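PDB 2B8N: D-glycerate 2-kinase from Thermotoga maritima, which catalyses the ATP-dependent phosphorylation of D-glycerate to 2-phosphoglycerate, a step in the breakdown of serine through 3-hydroxypyruvate. Local coordinates for residues Glu32-Asp37 with Thr416-Asn421; Val81-Gly86 with Ile97-His102; Leu140-Leu145 with His176-Lys181; Ser163-Glu168 with Glu230-Glu235; Gly323-His328 with Val420-Ile425. One frame throughout, in Å; residues are numbered along the deposited sequence.

Contact 1 (Glu32-Asp37 with Thr416-Asn421); sequences EAVFPD and TGTNVN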
# COMPACT_ATOMS: atom_id res chain seq x y z
N GLU A 32 -8.97 -10.29 -3.04
CA GLU A 32 -9.01 -11.34 -2.00
C GLU A 32 -7.71 -12.11 -1.84
O GLU A 32 -7.42 -12.60 -0.76
CB GLU A 32 -10.10 -12.37 -2.32
CG GLU A 32 -11.50 -11.87 -2.08
CD GLU A 32 -12.56 -12.92 -2.37
OE1 GLU A 32 -12.23 -14.11 -2.57
OE2 GLU A 32 -13.75 -12.53 -2.37
N ALA A 33 -6.96 -12.23 -2.93
CA ALA A 33 -5.65 -12.90 -2.92
C ALA A 33 -4.62 -12.19 -2.05
O ALA A 33 -3.62 -12.80 -1.66
CB ALA A 33 -5.13 -13.03 -4.34
N VAL A 34 -4.85 -10.91 -1.76
CA VAL A 34 -4.00 -10.18 -0.83
C VAL A 34 -4.73 -9.71 0.45
O VAL A 34 -4.28 -8.77 1.10
CB VAL A 34 -3.30 -8.97 -1.54
CG1 VAL A 34 -2.37 -9.48 -2.63
CG2 VAL A 34 -4.32 -7.97 -2.11
N PHE A 35 -5.84 -10.37 0.82
CA PHE A 35 -6.44 -10.12 2.12
C PHE A 35 -5.46 -10.65 3.12
O PHE A 35 -4.81 -11.66 2.87
CB PHE A 35 -7.75 -10.85 2.30
CG PHE A 35 -8.95 -10.12 1.77
CD1 PHE A 35 -8.83 -9.12 0.80
CD2 PHE A 35 -10.22 -10.46 2.21
CE1 PHE A 35 -9.98 -8.46 0.30
CE2 PHE A 35 -11.36 -9.83 1.71
CZ PHE A 35 -11.25 -8.82 0.78
N PRO A 36 -5.36 -10.00 4.28
CA PRO A 36 -4.37 -10.47 5.26
C PRO A 36 -4.47 -11.98 5.61
O PRO A 36 -3.44 -12.65 5.64
CB PRO A 36 -4.66 -9.60 6.50
CG PRO A 36 -5.41 -8.38 5.96
CD PRO A 36 -6.14 -8.84 4.75
N ASP A 37 -5.69 -12.48 5.85
CA ASP A 37 -5.89 -13.87 6.29
C ASP A 37 -5.29 -14.85 5.28
O ASP A 37 -4.47 -15.71 5.63
CB ASP A 37 -7.39 -14.18 6.50
CG ASP A 37 -7.63 -15.51 7.26
OD1 ASP A 37 -7.39 -15.56 8.50
OD2 ASP A 37 -8.06 -16.49 6.62
N THR A 416 -11.51 -3.01 2.05
CA THR A 416 -11.05 -4.39 1.91
C THR A 416 -10.28 -4.90 3.10
O THR A 416 -10.18 -6.11 3.27
CB THR A 416 -10.14 -4.63 0.70
OG1 THR A 416 -8.98 -3.78 0.79
CG2 THR A 416 -10.90 -4.40 -0.57
N GLY A 417 -9.72 -4.00 3.90
CA GLY A 417 -8.75 -4.37 4.92
C GLY A 417 -7.36 -4.67 4.36
O GLY A 417 -6.55 -5.29 5.03
N THR A 418 -7.08 -4.23 3.14
CA THR A 418 -5.73 -4.30 2.60
C THR A 418 -5.41 -3.08 1.71
O THR A 418 -6.29 -2.28 1.39
CB THR A 418 -5.48 -5.64 1.87
OG1 THR A 418 -4.14 -5.70 1.39
CG2 THR A 418 -6.43 -5.85 0.70
N ASN A 419 -4.15 -2.90 1.36
CA ASN A 419 -3.76 -1.90 0.39
C ASN A 419 -2.47 -2.29 -0.32
O ASN A 419 -1.40 -2.32 0.28
CB ASN A 419 -3.60 -0.54 1.06
CG ASN A 419 -3.30 0.57 0.06
OD1 ASN A 419 -3.67 0.49 -1.13
ND2 ASN A 419 -2.63 1.61 0.52
N VAL A 420 -2.59 -2.62 -1.60
CA VAL A 420 -1.42 -2.86 -2.44
C VAL A 420 -1.55 -2.07 -3.72
O VAL A 420 -1.18 -2.54 -4.78
CB VAL A 420 -1.19 -4.36 -2.75
CG1 VAL A 420 -1.05 -5.15 -1.47
CG2 VAL A 420 -2.32 -4.93 -3.62
N ASN A 421 -2.05 -0.84 -3.59
CA ASN A 421 -2.20 0.11 -4.70
C ASN A 421 -3.31 -0.30 -5.70
O ASN A 421 -4.37 -0.73 -5.27
CB ASN A 421 -0.83 0.43 -5.33
CG ASN A 421 0.13 1.07 -4.33
OD1 ASN A 421 1.24 0.56 -4.06
ND2 ASN A 421 -0.30 2.21 -3.76
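The oddest feature here is a backbone oxygen laid on an aromatic face: Thr416 O stands over one face of the Phe35 ring, displaced toward the rim, with Phe35 CE1 3.8 Å from Thr416 O. Glu32 CA lies against the opposite face, so the ring is held between two pieces of main chain. Phe35 has CG anti to its own carbonyl carbon (chi1 -86°), which swings CE1 out to the loop, where it also meets Thr416 CB at 3.9 Å. One hydrogen bond crosses the contact. Thr418 OG1 donates to Val34 O at 3.1 Å, approaching 34° out of the carbonyl plane, and Thr418 CG2 turns to Val34 CG2 and Phe35 CD1. Further along, the valines meet tip to tip, Val34 CG2 to Val420 CG2 at 3.9 Å, over Val266 of helix 263-276. Pro36 lays its ring against Gly417, with Pro36 CG 3.4 Å from Gly417 O.

The loop keeps its own shape. Thr416 OG1 accepts from Thr418 N at 3.1 Å and is also bonded to Thr362 O, while Asn419 OD1 takes Asn421 N from above its amide plane. The other side is a type I turn from Glu32 to Phe35, and Phe35 is the N-cap of helix 36-41. What meets, then, is a helix-to-helix turn from near the start of the chain and a loop built from an ST turn and an Asx turn, just ahead of strand 422-428.

Contact 2 (Val81-Gly86 with Ile97-His102); sequences VVTKYG and IYEAGH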
# COMPACT_ATOMS: atom_id res chain seq x y z
N VAL A 81 -0.07 -6.08 19.06
CA VAL A 81 -0.73 -5.53 17.89
C VAL A 81 -0.82 -4.01 18.05
O VAL A 81 -1.34 -3.52 19.07
CB VAL A 81 -2.14 -6.15 17.75
CG1 VAL A 81 -3.01 -5.41 16.73
CG2 VAL A 81 -2.03 -7.65 17.40
N VAL A 82 -0.29 -3.26 17.07
CA VAL A 82 -0.44 -1.79 16.99
C VAL A 82 -1.07 -1.43 15.63
O VAL A 82 -0.52 -1.76 14.58
CB VAL A 82 0.90 -1.04 17.16
CG1 VAL A 82 0.66 0.47 17.30
CG2 VAL A 82 1.66 -1.54 18.36
N THR A 83 -2.22 -0.76 15.63
CA THR A 83 -2.87 -0.41 14.37
C THR A 83 -3.50 0.98 14.51
O THR A 83 -3.34 1.62 15.54
CB THR A 83 -3.88 -1.53 13.90
OG1 THR A 83 -4.26 -1.35 12.53
CG2 THR A 83 -5.13 -1.57 14.77
N LYS A 84 -4.15 1.47 13.47
CA LYS A 84 -4.84 2.76 13.50
C LYS A 84 -6.02 2.75 14.50
O LYS A 84 -6.67 1.72 14.71
CB LYS A 84 -5.41 3.09 12.11
CG LYS A 84 -4.46 3.81 11.17
CD LYS A 84 -5.13 4.04 9.81
CE LYS A 84 -6.09 5.22 9.84
NZ LYS A 84 -5.39 6.48 10.07
N TYR A 85 -6.32 3.91 15.07
CA TYR A 85 -7.52 4.01 15.90
C TYR A 85 -8.72 3.44 15.15
O TYR A 85 -8.93 3.71 13.96
CB TYR A 85 -7.78 5.46 16.38
CG TYR A 85 -6.62 6.01 17.17
CD1 TYR A 85 -6.05 5.27 18.20
CD2 TYR A 85 -6.05 7.25 16.87
CE1 TYR A 85 -4.98 5.72 18.91
CE2 TYR A 85 -4.96 7.72 17.59
CZ TYR A 85 -4.43 6.94 18.62
OH TYR A 85 -3.34 7.33 19.36
N GLY A 86 -9.50 2.63 15.85
CA GLY A 86 -10.74 2.07 15.32
C GLY A 86 -10.59 0.85 14.43
O GLY A 86 -11.59 0.35 13.91
N ILE A 97 -3.44 -5.85 22.45
CA ILE A 97 -4.00 -5.12 21.32
C ILE A 97 -3.95 -3.59 21.59
O ILE A 97 -4.57 -3.09 22.53
CB ILE A 97 -5.45 -5.61 20.99
CG1 ILE A 97 -5.52 -7.14 20.90
CG2 ILE A 97 -5.94 -4.97 19.69
CD1 ILE A 97 -4.54 -7.79 19.85
N TYR A 98 -3.20 -2.89 20.74
CA TYR A 98 -3.01 -1.45 20.85
C TYR A 98 -3.34 -0.66 19.55
O TYR A 98 -3.28 -1.18 18.43
CB TYR A 98 -1.57 -1.19 21.25
CG TYR A 98 -1.13 -1.86 22.54
CD1 TYR A 98 -1.86 -1.71 23.71
CD2 TYR A 98 0.06 -2.60 22.60
CE1 TYR A 98 -1.44 -2.30 24.91
CE2 TYR A 98 0.49 -3.20 23.79
CZ TYR A 98 -0.27 -3.04 24.95
OH TYR A 98 0.15 -3.63 26.14
N GLU A 99 -3.68 0.61 19.73
CA GLU A 99 -3.90 1.51 18.62
C GLU A 99 -3.15 2.81 18.88
O GLU A 99 -2.92 3.17 20.03
CB GLU A 99 -5.40 1.77 18.41
CG GLU A 99 -6.25 0.49 18.37
CD GLU A 99 -7.69 0.73 17.94
OE1 GLU A 99 -8.13 1.88 18.04
OE2 GLU A 99 -8.38 -0.22 17.51
N ALA A 100 -2.76 3.50 17.81
CA ALA A 100 -1.91 4.69 17.92
C ALA A 100 -2.06 5.62 16.72
O ALA A 100 -2.82 5.34 15.78
CB ALA A 100 -0.46 4.29 18.08
N GLY A 101 -1.32 6.74 16.79
CA GLY A 101 -1.42 7.84 15.82
C GLY A 101 -1.05 7.51 14.38
O GLY A 101 -0.00 6.91 14.10
N HIS A 102 -1.92 7.92 13.46
CA HIS A 102 -1.68 7.83 12.02
C HIS A 102 -2.64 8.79 11.32
O HIS A 102 -3.81 8.89 11.70
CB HIS A 102 -1.94 6.39 11.55
CG HIS A 102 -1.78 6.19 10.07
ND1 HIS A 102 -2.83 6.30 9.18
CD2 HIS A 102 -0.69 5.86 9.32
CE1 HIS A 102 -2.39 6.07 7.95
NE2 HIS A 102 -1.10 5.80 8.01
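Tyr85 lies flat on the neighbouring strand end: Ala100 O sits over the centre of its ring, and Tyr85 CZ is 3.3 Å from Ala100 C. Glu99 meets the same ring at its edge, in plane, through OE1, the ring and carboxylate planes being 45° apart. That oxygen also accepts from Gly86 N at 2.7 Å, from above the carboxylate plane, while Glu99 OE2 goes to Ser88. Tyr85 OH reaches past the strand to Asp106 and Asn108.

On the other flank the Lys84 chain, bent at chi3 (78°) and chi4 (66°), crosses the imidazole of His102 at a slant. Its CD comes within 3.3 Å of His102 ND1, and NZ arrives at the ring edge, in plane, to donate to His102 ND1 at 2.7 Å. A leucine at Lys84 would probably leave His102 ND1 without this donor and the imidazole freer to turn.

Earlier along the strands, Val81 and Ile97 stand side by side, pointing the same way, with Val81 CG2 3.5 Å from Ile97 CD1. The backbones are paired in parallel: Tyr98 N to Val81 O, Thr83 N to Tyr98 O, and Ala100 N to Thr83 O at 3.0 Å. Strand 96-100 is thereby added to strand 76-84 as an outer strand of the parallel sheet. Past the strand ends, the hydrogen bonds between the chains are one from main chain to carboxylate and one from amine to imidazole, so both depend on side chains.

Contact 3 (Leu140-Leu145 with His176-Lys181); sequences LFELPL and HLSQVK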
# COMPACT_ATOMS: atom_id res chain seq x y z
N LEU A 140 3.06 4.49 13.02
CA LEU A 140 2.57 3.60 14.08
C LEU A 140 3.69 2.93 14.88
O LEU A 140 3.43 2.37 15.94
CB LEU A 140 1.65 2.52 13.50
CG LEU A 140 0.27 2.89 12.95
CD1 LEU A 140 -0.24 1.75 12.07
CD2 LEU A 140 -0.72 3.16 14.07
N PHE A 141 4.92 2.97 14.37
CA PHE A 141 6.08 2.36 14.99
C PHE A 141 7.16 3.41 15.10
O PHE A 141 7.77 3.76 14.10
CB PHE A 141 6.57 1.20 14.10
CG PHE A 141 7.39 0.16 14.82
CD1 PHE A 141 7.05 -0.27 16.10
CD2 PHE A 141 8.44 -0.45 14.17
CE1 PHE A 141 7.81 -1.22 16.74
CE2 PHE A 141 9.19 -1.43 14.80
CZ PHE A 141 8.88 -1.81 16.08
N GLU A 142 7.37 3.95 16.30
CA GLU A 142 8.34 5.05 16.50
C GLU A 142 8.59 5.35 17.99
O GLU A 142 7.68 5.31 18.81
CB GLU A 142 7.87 6.32 15.78
CG GLU A 142 8.87 7.49 15.79
CD GLU A 142 10.19 7.16 15.11
OE1 GLU A 142 11.07 6.54 15.75
OE2 GLU A 142 10.36 7.53 13.94
N LEU A 143 9.85 5.65 18.30
CA LEU A 143 10.29 6.05 19.64
C LEU A 143 11.61 6.80 19.45
O LEU A 143 12.61 6.16 19.14
CB LEU A 143 10.48 4.82 20.52
CG LEU A 143 11.10 4.98 21.93
CD1 LEU A 143 10.09 5.47 22.93
CD2 LEU A 143 11.72 3.69 22.42
N PRO A 144 11.62 8.15 19.54
CA PRO A 144 12.88 8.92 19.32
C PRO A 144 14.06 8.47 20.18
O PRO A 144 13.87 7.86 21.25
CB PRO A 144 12.49 10.36 19.71
CG PRO A 144 11.00 10.42 19.64
CD PRO A 144 10.45 9.02 19.76
N LEU A 145 15.28 8.78 19.72
CA LEU A 145 16.48 8.56 20.55
C LEU A 145 16.44 9.49 21.76
O LEU A 145 15.93 10.61 21.66
CB LEU A 145 17.76 8.82 19.75
CG LEU A 145 18.03 8.02 18.46
CD1 LEU A 145 19.01 8.79 17.56
CD2 LEU A 145 18.58 6.65 18.74
N HIS A 176 17.99 8.32 11.38
CA HIS A 176 19.03 8.73 12.29
C HIS A 176 18.47 9.47 13.54
O HIS A 176 19.24 9.95 14.39
CB HIS A 176 20.08 9.56 11.52
CG HIS A 176 21.00 8.75 10.66
ND1 HIS A 176 20.69 8.39 9.36
CD2 HIS A 176 22.22 8.21 10.92
CE1 HIS A 176 21.68 7.67 8.86
NE2 HIS A 176 22.61 7.54 9.78
N LEU A 177 17.15 9.54 13.66
CA LEU A 177 16.49 10.12 14.84
C LEU A 177 15.70 9.10 15.68
O LEU A 177 15.00 9.49 16.61
CB LEU A 177 15.55 11.25 14.39
CG LEU A 177 16.20 12.50 13.78
CD1 LEU A 177 15.16 13.49 13.32
CD2 LEU A 177 17.13 13.17 14.76
N SER A 178 15.84 7.81 15.38
CA SER A 178 14.88 6.78 15.81
C SER A 178 15.51 5.55 16.46
O SER A 178 16.60 5.16 16.12
CB SER A 178 14.06 6.35 14.60
OG SER A 178 13.18 5.30 14.92
N GLN A 179 14.80 4.93 17.39
CA GLN A 179 15.27 3.72 18.04
C GLN A 179 14.85 2.45 17.27
O GLN A 179 15.29 1.34 17.60
CB GLN A 179 14.75 3.63 19.48
CG GLN A 179 15.32 4.69 20.41
CD GLN A 179 15.02 4.45 21.90
OE1 GLN A 179 15.23 3.36 22.43
NE2 GLN A 179 14.56 5.48 22.58
N VAL A 180 14.00 2.59 16.24
CA VAL A 180 13.47 1.41 15.53
C VAL A 180 13.64 1.42 14.02
O VAL A 180 13.76 0.35 13.41
CB VAL A 180 11.97 1.12 15.88
CG1 VAL A 180 11.84 0.88 17.34
CG2 VAL A 180 11.08 2.23 15.47
N LYS A 181 13.65 2.61 13.42
CA LYS A 181 13.84 2.72 11.97
C LYS A 181 15.31 2.42 11.64
O LYS A 181 16.16 2.28 12.53
CB LYS A 181 13.53 4.14 11.46
CG LYS A 181 12.27 4.80 12.01
CD LYS A 181 11.12 4.73 11.06
CE LYS A 181 9.85 5.32 11.64
NZ LYS A 181 9.93 6.79 11.47
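Gln179 and Leu145 bury the most surface: Gln179 lies along the backbone of Leu143 and Pro144, Leu145 over that of His176 to Ser178. Extended beyond CG, Gln179 brings NE2 to Pro144 O at 2.8 Å; that bond is nearly straight (172° at the hydrogen), and Pro144 O lies in the plane of the Gln179 amide. Gln179 N adds a second tie, to Leu143 O. Leu145 CD1 goes to His176 O at 3.4 Å and CD2 to Ser178 O, while Leu145 N donates to Leu177 O.

Val180, third in buried area, covers a face of Phe141 off-centre, with CB 3.9 Å from Phe141 CE2.

The carboxylate of Glu142, a buried residue, gathers the polar partners. Its OE1 receives Ser178 OG at 2.6 Å on the syn lone pair and Leu143 N on the anti one; OE2 forms salt bridges with Lys181 NZ, at 2.6 Å, and Arg174. Ser178 OG accepts from Val180 N and Lys181 N, an ST turn and ST motif. Two cations and two neutral donors would be expected to favour the ionised carboxylate, joining the loop after helix 137-140 to the loop after helix 167-175 through Lys181, and to that helix through Arg174.

Contact 4 (Ser163-Glu168 with Glu230-Glu235); sequences SGASIE and EKYGIE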
# COMPACT_ATOMS: atom_id res chain seq x y z
N SER A 163 9.98 22.07 2.20
CA SER A 163 11.17 22.54 1.49
C SER A 163 11.45 21.75 0.22
O SER A 163 12.37 22.08 -0.50
CB SER A 163 12.40 22.47 2.39
OG SER A 163 12.27 23.36 3.48
N GLY A 164 10.66 20.70 -0.04
CA GLY A 164 10.76 19.93 -1.28
C GLY A 164 11.84 18.87 -1.23
O GLY A 164 12.52 18.62 -2.22
N ALA A 165 12.00 18.24 -0.07
CA ALA A 165 12.99 17.18 0.06
C ALA A 165 12.45 15.92 -0.59
O ALA A 165 11.25 15.77 -0.70
CB ALA A 165 13.31 16.94 1.52
N SER A 166 13.34 15.04 -1.03
CA SER A 166 12.95 13.76 -1.62
C SER A 166 12.66 12.80 -0.50
O SER A 166 13.13 13.00 0.62
CB SER A 166 14.05 13.18 -2.52
OG SER A 166 15.29 13.01 -1.85
N ILE A 167 11.86 11.76 -0.80
CA ILE A 167 11.44 10.76 0.20
C ILE A 167 12.66 10.06 0.80
O ILE A 167 12.66 9.68 1.98
CB ILE A 167 10.44 9.71 -0.39
CG1 ILE A 167 10.03 8.65 0.66
CG2 ILE A 167 11.03 9.00 -1.59
CD1 ILE A 167 9.02 9.12 1.71
N GLU A 168 13.69 9.90 -0.02
CA GLU A 168 14.94 9.28 0.40
C GLU A 168 15.70 10.18 1.38
O GLU A 168 16.33 9.70 2.35
CB GLU A 168 15.81 8.99 -0.83
CG GLU A 168 15.28 7.84 -1.72
CD GLU A 168 14.16 8.23 -2.74
OE1 GLU A 168 13.88 9.44 -2.98
OE2 GLU A 168 13.55 7.31 -3.31
N GLU A 230 21.31 20.71 6.45
CA GLU A 230 22.04 21.86 5.96
C GLU A 230 21.55 22.21 4.56
O GLU A 230 21.28 23.36 4.28
CB GLU A 230 23.56 21.61 5.96
CG GLU A 230 24.32 22.25 4.79
CD GLU A 230 25.82 21.97 4.83
OE1 GLU A 230 26.50 22.56 5.71
OE2 GLU A 230 26.31 21.19 3.97
N LYS A 231 21.40 21.21 3.69
CA LYS A 231 20.97 21.48 2.31
C LYS A 231 19.66 22.27 2.24
O LYS A 231 19.54 23.18 1.43
CB LYS A 231 20.82 20.19 1.50
CG LYS A 231 20.62 20.44 -0.00
CD LYS A 231 20.85 19.17 -0.85
CE LYS A 231 19.97 19.14 -2.09
NZ LYS A 231 18.55 18.94 -1.68
N TYR A 232 18.70 21.94 3.10
CA TYR A 232 17.41 22.63 3.09
C TYR A 232 17.31 23.73 4.16
O TYR A 232 16.23 24.27 4.40
CB TYR A 232 16.26 21.62 3.20
CG TYR A 232 16.22 20.68 2.01
CD1 TYR A 232 15.66 21.07 0.81
CD2 TYR A 232 16.78 19.40 2.08
CE1 TYR A 232 15.63 20.24 -0.29
CE2 TYR A 232 16.76 18.55 0.98
CZ TYR A 232 16.18 18.99 -0.20
OH TYR A 232 16.13 18.18 -1.30
N GLY A 233 18.45 24.07 4.78
CA GLY A 233 18.51 25.11 5.80
C GLY A 233 17.61 24.89 7.00
O GLY A 233 17.07 25.85 7.53
N ILE A 234 17.43 23.65 7.44
CA ILE A 234 16.57 23.40 8.59
C ILE A 234 17.38 23.40 9.89
O ILE A 234 18.22 22.52 10.11
CB ILE A 234 15.78 22.10 8.41
CG1 ILE A 234 14.79 22.27 7.24
CG2 ILE A 234 15.01 21.75 9.69
CD1 ILE A 234 14.43 20.99 6.54
N GLU A 235 17.13 24.40 10.73
CA GLU A 235 17.81 24.54 12.01
C GLU A 235 17.33 23.45 12.99
O GLU A 235 16.14 23.11 13.02
CB GLU A 235 17.58 25.95 12.58
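Ser163 starts the contact by setting CB 3.9 Å from Tyr232 CD1, and its carbonyl oxygen also approaches that carbon, obliquely to the ring, with Ser163 O 3.7 Å from Tyr232 CD1. The hydroxyl serves elsewhere: Ser163 OG is bonded to Ala159 O in the preceding helix. Gly164, whose positive phi closes that helix in a Schellman motif, follows the ring toward its phenol end. Ala165 then makes a CH-pi contact in which the methyl CB lies over one face, displaced toward the rim, 3.8 Å from Tyr232 CE2. Ser166 is the N-cap of helix 167-175, its hydroxyl capping a backbone N of the first turn.

No hydrogen bond joins the two segments. Tyr232 OH instead bonds to Glu169 OE1, in the first turn of helix 167-175, and the same oxygen accepts from Ser166 N. An alanine at Tyr232 would most likely open a gap beside Ala165 and leave Glu169 without its phenol partner.

Tyr232 is the first residue after helix 222-231, which Gly233 ends in a second Schellman motif. The contact thus lies at the surface, where the end of helix 222-231 meets the bend between helices 150-162 and 167-175, with Leu160 of helix 150-162 touching Ala165, Tyr232 and Ile234.

Contact 5 (Gly323-His328 with Val420-Ile425); sequences GETVVH and VNDLII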
# COMPACT_ATOMS: atom_id res chain seq x y z
N GLY A 323 -0.44 -0.60 -10.52
CA GLY A 323 0.50 0.44 -10.16
C GLY A 323 -0.08 1.46 -9.22
O GLY A 323 -0.97 1.16 -8.43
N GLU A 324 0.42 2.68 -9.31
CA GLU A 324 -0.10 3.78 -8.48
C GLU A 324 -0.02 5.11 -9.27
O GLU A 324 1.01 5.79 -9.26
CB GLU A 324 0.69 3.83 -7.17
CG GLU A 324 0.19 4.82 -6.15
CD GLU A 324 1.18 5.03 -4.99
OE1 GLU A 324 2.43 5.03 -5.21
OE2 GLU A 324 0.72 5.22 -3.85
N THR A 325 -1.11 5.45 -9.96
CA THR A 325 -1.17 6.67 -10.78
C THR A 325 -1.22 7.88 -9.86
O THR A 325 -1.29 7.72 -8.64
CB THR A 325 -2.37 6.68 -11.73
OG1 THR A 325 -3.56 6.34 -11.00
CG2 THR A 325 -2.18 5.68 -12.85
N VAL A 326 -1.14 9.07 -10.45
CA VAL A 326 -1.29 10.33 -9.72
C VAL A 326 -2.24 11.24 -10.45
O VAL A 326 -2.53 11.03 -11.64
CB VAL A 326 0.06 11.08 -9.55
CG1 VAL A 326 1.03 10.23 -8.73
CG2 VAL A 326 0.68 11.40 -10.91
N VAL A 327 -2.71 12.26 -9.75
CA VAL A 327 -3.60 13.25 -10.31
C VAL A 327 -3.06 14.60 -9.91
O VAL A 327 -2.86 14.82 -8.74
CB VAL A 327 -5.07 13.07 -9.80
CG1 VAL A 327 -6.04 14.02 -10.51
CG2 VAL A 327 -5.53 11.63 -10.01
N HIS A 328 -2.80 15.48 -10.88
CA HIS A 328 -2.44 16.88 -10.61
C HIS A 328 -3.74 17.63 -10.46
O HIS A 328 -4.41 17.92 -11.43
CB HIS A 328 -1.59 17.49 -11.72
N VAL A 420 -2.59 -2.62 -1.60
CA VAL A 420 -1.42 -2.86 -2.44
C VAL A 420 -1.55 -2.07 -3.72
O VAL A 420 -1.18 -2.54 -4.78
CB VAL A 420 -1.19 -4.36 -2.75
CG1 VAL A 420 -1.05 -5.15 -1.47
CG2 VAL A 420 -2.32 -4.93 -3.62
N ASN A 421 -2.05 -0.84 -3.59
CA ASN A 421 -2.20 0.11 -4.70
C ASN A 421 -3.31 -0.30 -5.70
O ASN A 421 -4.37 -0.73 -5.27
CB ASN A 421 -0.83 0.43 -5.33
CG ASN A 421 0.13 1.07 -4.33
OD1 ASN A 421 1.24 0.56 -4.06
ND2 ASN A 421 -0.30 2.21 -3.76
N ASP A 422 -3.09 -0.16 -7.00
CA ASP A 422 -4.19 -0.15 -7.98
C ASP A 422 -4.18 -1.38 -8.91
O ASP A 422 -3.12 -1.84 -9.35
CB ASP A 422 -4.15 1.17 -8.78
CG ASP A 422 -4.25 2.42 -7.88
OD1 ASP A 422 -4.74 2.29 -6.73
OD2 ASP A 422 -3.88 3.54 -8.32
N LEU A 423 -5.37 -1.90 -9.19
CA LEU A 423 -5.56 -2.92 -10.24
C LEU A 423 -6.48 -2.35 -11.33
O LEU A 423 -7.55 -1.82 -11.02
CB LEU A 423 -6.18 -4.20 -9.65
CG LEU A 423 -6.58 -5.30 -10.64
CD1 LEU A 423 -5.37 -5.74 -11.43
CD2 LEU A 423 -7.24 -6.47 -9.97
N ILE A 424 -6.06 -2.46 -12.59
CA ILE A 424 -6.89 -2.09 -13.72
C ILE A 424 -7.01 -3.29 -14.64
O ILE A 424 -6.02 -3.93 -14.95
CB ILE A 424 -6.31 -0.95 -14.54
CG1 ILE A 424 -6.13 0.32 -13.69
CG2 ILE A 424 -7.24 -0.65 -15.75
CD1 ILE A 424 -4.77 0.46 -13.06
N ILE A 425 -8.23 -3.57 -15.10
CA ILE A 425 -8.51 -4.68 -16.01
C ILE A 425 -9.35 -4.18 -17.22
O ILE A 425 -10.35 -3.47 -17.06
CB ILE A 425 -9.29 -5.77 -15.28
CG1 ILE A 425 -8.42 -6.36 -14.16
CG2 ILE A 425 -9.70 -6.88 -16.23
O HOH W 1 -4.91 4.10 -11.19
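Gly323 and Asp422 form an antiparallel hydrogen-bonded pair in the mixed sheet, where the last residue of strand 317-323 meets the first of strand 422-428. Two backbone bonds make the pair: Gly323 N to Asp422 O at 3.2 Å and Asp422 N to Gly323 O at 2.9 Å. The second arrives nearly along the C=O axis. The backbone angles of Gly323 would drive a side-chain carbon into the preceding carbonyl oxygen, which only a glycine avoids. Beyond this pair the chains part, and side chains carry what remains of the contact.

Asn421 and Asp422 flank the glycine carbonyl, each with its CB 3.2 Å from Gly323 O. Glu324, with CG anti to the backbone N (chi1 -175°) and the chain extended from there, runs past Asn421, its carboxylate turned 51° from the amide plane. Just before strand 422-428, Asn421 O and Val420 N both bond to Thr362 OG1, next to strand 355-361.

The carboxylate of Asp422 is buried and well supplied with partners. OD2 forms a salt bridge with Arg337 and OD1 accepts from Asn338, both in helix 337-348, so the strand start is tied to that helix. The same arginine also packs against Glu324 and Thr325. Thr325 comes at about a right angle to Asp422, and a water spans them: it lies 2.6 Å from Thr325 OG1 and donates to Asp422 OD2 at 3.1 Å.

Contacts 2, 3 and 4 all lie in the DUF4147 range, and contact 5 in the MOFRL range; contact 1 joins the two, its centre about 9 Å from the centre of the chain. It spans nearly the whole sequence, so contacts 2, 3 and 4 fall between its ends, while contact 5, in the mixed sheet, shares Val420 and Asn421 with it. Contact 2 closes the outer pair of the parallel sheet and touches contact 3, where Leu140 packs on Thr83 and Ala100. Contacts 3 and 4 alternate along the chain, with centres about 19 Å apart, both at the ends of helices around 150-162 and 167-175. Contact 1 therefore bears on how the two sheets are placed against each other.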